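Local structure of dual specificity protein phosphatase 8 (Homo sapiens, 4JMK) at residues Glu47-Ile55 with Trp66-Ile74. The protein probably dephosphorylates phosphotyrosine, phosphoserine and phosphothreonine residues of proteins and so negatively regulates mitogen-activated protein kinases. The protein carries 1 engineered substitution. Sequence-based numbering, arbitrary orientation.
Sequences ESRFMRVPI and WLDKSIEFI
M51, on strand 50-52, faces F73 and K69 of helix 67-74, which runs nearly antiparallel to the strand (167°) with the two axes 10.0 Å apart. At the other end of the contact V53 and P54 pass W66, the CA atoms of V53 and W66 lying 6.8 Å apart. The course of the strand backbone sets M51 CB over the centre of one face of the F73 ring, 3.7 Å from its centroid, in a CH-pi contact. With CG anti to the backbone N (chi1 173°) and the chain extended beyond it, the thioether is carried past the ring to the helix backbone. M51 SD lies 4.6 Å from the centroid of the F73 ring, oblique to it, a Met-aromatic contact, and touches F73 CB; the methyl, CE, rests against the backbone at S70 N. At the edge of the same ring, F73 CZ meets R49 O at 3.4 Å. Strand 50-52 is an edge strand of the central mixed sheet of the dual specificity phosphatase catalytic domain, parallel to strand 29-34 and bonded to it through the backbone, and the helix packs across one side of that sheet, with F73 also touching V84 of strand 83-87. One face of the W66 indole carries two aliphatic groups side by side: V53 CG1 over the five-membered ring and P54 CD over the six-membered ring, 3.6 Å from W66 CZ2. V53 CG2 reaches S70 OG, whose hydroxyl donates to W66 O (2.7 Å) from above the carbonyl plane; S70 N also bonds to that oxygen.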
# COMPACT_ATOMS: atom_id res chain seq x y z
N GLU A 47 -11.25 -12.80 -7.60
CA GLU A 47 -11.54 -11.44 -8.07
C GLU A 47 -12.05 -10.53 -6.95
O GLU A 47 -11.69 -9.35 -6.88
CB GLU A 47 -12.53 -11.47 -9.23
CG GLU A 47 -12.69 -10.12 -9.92
CD GLU A 47 -11.40 -9.64 -10.58
OE1 GLU A 47 -11.12 -8.42 -10.53
OE2 GLU A 47 -10.66 -10.48 -11.15
N SER A 48 -12.88 -11.08 -6.07
CA SER A 48 -13.46 -10.27 -5.00
C SER A 48 -12.43 -9.88 -3.94
O SER A 48 -12.69 -9.04 -3.09
CB SER A 48 -14.63 -11.00 -4.34
OG SER A 48 -14.20 -12.17 -3.68
N ARG A 49 -11.26 -10.52 -3.97
CA ARG A 49 -10.19 -10.20 -3.03
C ARG A 49 -9.01 -9.53 -3.75
O ARG A 49 -7.87 -9.58 -3.30
CB ARG A 49 -9.73 -11.48 -2.32
CG ARG A 49 -10.82 -12.07 -1.42
CD ARG A 49 -10.46 -13.48 -0.99
NE ARG A 49 -11.34 -14.00 0.06
CZ ARG A 49 -12.54 -14.54 -0.14
NH1 ARG A 49 -13.05 -14.63 -1.37
NH2 ARG A 49 -13.24 -14.99 0.89
N PHE A 50 -9.32 -8.88 -4.87
CA PHE A 50 -8.29 -8.27 -5.70
C PHE A 50 -8.66 -6.84 -6.04
O PHE A 50 -9.80 -6.56 -6.38
CB PHE A 50 -8.13 -9.05 -7.00
CG PHE A 50 -7.14 -8.43 -7.96
CD1 PHE A 50 -5.76 -8.61 -7.76
CD2 PHE A 50 -7.57 -7.66 -9.03
CE1 PHE A 50 -4.85 -8.04 -8.63
CE2 PHE A 50 -6.65 -7.09 -9.91
CZ PHE A 50 -5.29 -7.28 -9.70
N MET A 51 -7.68 -5.93 -5.97
CA MET A 51 -7.91 -4.55 -6.40
C MET A 51 -6.69 -4.04 -7.15
O MET A 51 -5.56 -4.21 -6.68
CB MET A 51 -8.18 -3.64 -5.20
CG MET A 51 -8.25 -2.16 -5.59
SD MET A 51 -8.49 -1.09 -4.16
CE MET A 51 -8.21 0.53 -4.90
N ARG A 52 -6.91 -3.42 -8.30
CA ARG A 52 -5.81 -2.80 -9.05
C ARG A 52 -5.82 -1.28 -8.85
O ARG A 52 -6.87 -0.66 -8.89
CB ARG A 52 -5.92 -3.11 -10.55
CG ARG A 52 -4.76 -2.52 -11.39
CD ARG A 52 -4.78 -2.98 -12.87
NE ARG A 52 -4.69 -4.43 -13.02
CZ ARG A 52 -3.55 -5.13 -13.02
NH1 ARG A 52 -2.38 -4.51 -12.87
NH2 ARG A 52 -3.58 -6.44 -13.18
N VAL A 53 -4.64 -0.71 -8.61
CA VAL A 53 -4.42 0.74 -8.71
C VAL A 53 -3.57 0.95 -9.96
O VAL A 53 -2.35 0.74 -9.93
CB VAL A 53 -3.69 1.30 -7.49
CG1 VAL A 53 -3.44 2.81 -7.66
CG2 VAL A 53 -4.51 1.05 -6.25
N PRO A 54 -4.22 1.33 -11.07
CA PRO A 54 -3.60 1.30 -12.39
C PRO A 54 -2.65 2.48 -12.62
O PRO A 54 -3.00 3.42 -13.33
CB PRO A 54 -4.80 1.37 -13.34
CG PRO A 54 -5.82 2.16 -12.58
CD PRO A 54 -5.62 1.80 -11.12
N ILE A 55 -1.46 2.42 -12.03
CA ILE A 55 -0.51 3.52 -12.16
C ILE A 55 0.89 3.06 -12.57
O ILE A 55 1.34 1.97 -12.21
CB ILE A 55 -0.39 4.31 -10.83
CG1 ILE A 55 0.07 3.39 -9.69
CG2 ILE A 55 -1.72 4.97 -10.49
CD1 ILE A 55 0.29 4.10 -8.36
N TRP A 66 -6.37 7.59 -5.36
CA TRP A 66 -6.50 6.15 -5.18
C TRP A 66 -6.23 5.76 -3.74
O TRP A 66 -6.47 4.63 -3.35
CB TRP A 66 -5.51 5.40 -6.07
CG TRP A 66 -5.87 5.45 -7.52
CD1 TRP A 66 -5.25 6.18 -8.50
CD2 TRP A 66 -6.92 4.72 -8.17
NE1 TRP A 66 -5.86 5.96 -9.71
CE2 TRP A 66 -6.89 5.07 -9.53
CE3 TRP A 66 -7.89 3.82 -7.72
CZ2 TRP A 66 -7.80 4.53 -10.46
CZ3 TRP A 66 -8.78 3.29 -8.63
CH2 TRP A 66 -8.73 3.65 -9.99
N LEU A 67 -5.71 6.70 -2.95
CA LEU A 67 -5.26 6.37 -1.60
C LEU A 67 -6.40 5.98 -0.67
O LEU A 67 -6.32 4.97 0.02
CB LEU A 67 -4.42 7.52 -1.00
CG LEU A 67 -3.07 7.73 -1.69
CD1 LEU A 67 -2.30 8.92 -1.09
CD2 LEU A 67 -2.23 6.45 -1.62
N ASP A 68 -7.47 6.76 -0.65
CA ASP A 68 -8.58 6.42 0.24
C ASP A 68 -9.22 5.06 -0.09
O ASP A 68 -9.56 4.30 0.82
CB ASP A 68 -9.63 7.54 0.26
CG ASP A 68 -9.23 8.70 1.19
OD1 ASP A 68 -8.49 8.47 2.18
OD2 ASP A 68 -9.68 9.83 0.92
N LYS A 69 -9.36 4.74 -1.38
CA LYS A 69 -9.91 3.44 -1.79
C LYS A 69 -8.96 2.28 -1.52
O LYS A 69 -9.40 1.17 -1.19
CB LYS A 69 -10.32 3.46 -3.27
CG LYS A 69 -11.59 4.27 -3.53
CD LYS A 69 -12.13 4.01 -4.93
CE LYS A 69 -13.43 4.77 -5.19
NZ LYS A 69 -13.25 5.87 -6.19
N SER A 70 -7.66 2.52 -1.68
CA SER A 70 -6.64 1.52 -1.32
C SER A 70 -6.68 1.21 0.17
O SER A 70 -6.64 0.06 0.60
CB SER A 70 -5.25 2.06 -1.67
OG SER A 70 -5.12 2.32 -3.06
N ILE A 71 -6.77 2.26 0.99
CA ILE A 71 -6.88 2.08 2.43
C ILE A 71 -8.16 1.32 2.83
O ILE A 71 -8.11 0.43 3.68
CB ILE A 71 -6.74 3.46 3.12
CG1 ILE A 71 -5.31 3.96 2.95
CG2 ILE A 71 -7.12 3.40 4.60
CD1 ILE A 71 -5.09 5.41 3.40
N GLU A 72 -9.28 1.67 2.21
CA GLU A 72 -10.54 0.95 2.42
C GLU A 72 -10.39 -0.56 2.11
O GLU A 72 -10.87 -1.42 2.86
CB GLU A 72 -11.62 1.58 1.53
CG GLU A 72 -12.99 0.92 1.58
CD GLU A 72 -13.91 1.38 0.45
OE1 GLU A 72 -14.89 2.10 0.73
OE2 GLU A 72 -13.66 1.01 -0.73
N PHE A 73 -9.73 -0.88 1.00
CA PHE A 73 -9.48 -2.26 0.61
C PHE A 73 -8.68 -3.00 1.68
O PHE A 73 -9.00 -4.14 2.06
CB PHE A 73 -8.75 -2.31 -0.73
CG PHE A 73 -8.49 -3.71 -1.26
CD1 PHE A 73 -9.53 -4.48 -1.78
CD2 PHE A 73 -7.21 -4.25 -1.24
CE1 PHE A 73 -9.30 -5.77 -2.27
CE2 PHE A 73 -6.96 -5.53 -1.72
CZ PHE A 73 -8.01 -6.30 -2.25
N ILE A 74 -7.60 -2.37 2.16
CA ILE A 74 -6.77 -2.97 3.19
C ILE A 74 -7.59 -3.19 4.46
O ILE A 74 -7.47 -4.24 5.10
CB ILE A 74 -5.50 -2.12 3.48
CG1 ILE A 74 -4.56 -2.14 2.27
CG2 ILE A 74 -4.77 -2.62 4.76
CD1 ILE A 74 -3.50 -1.05 2.30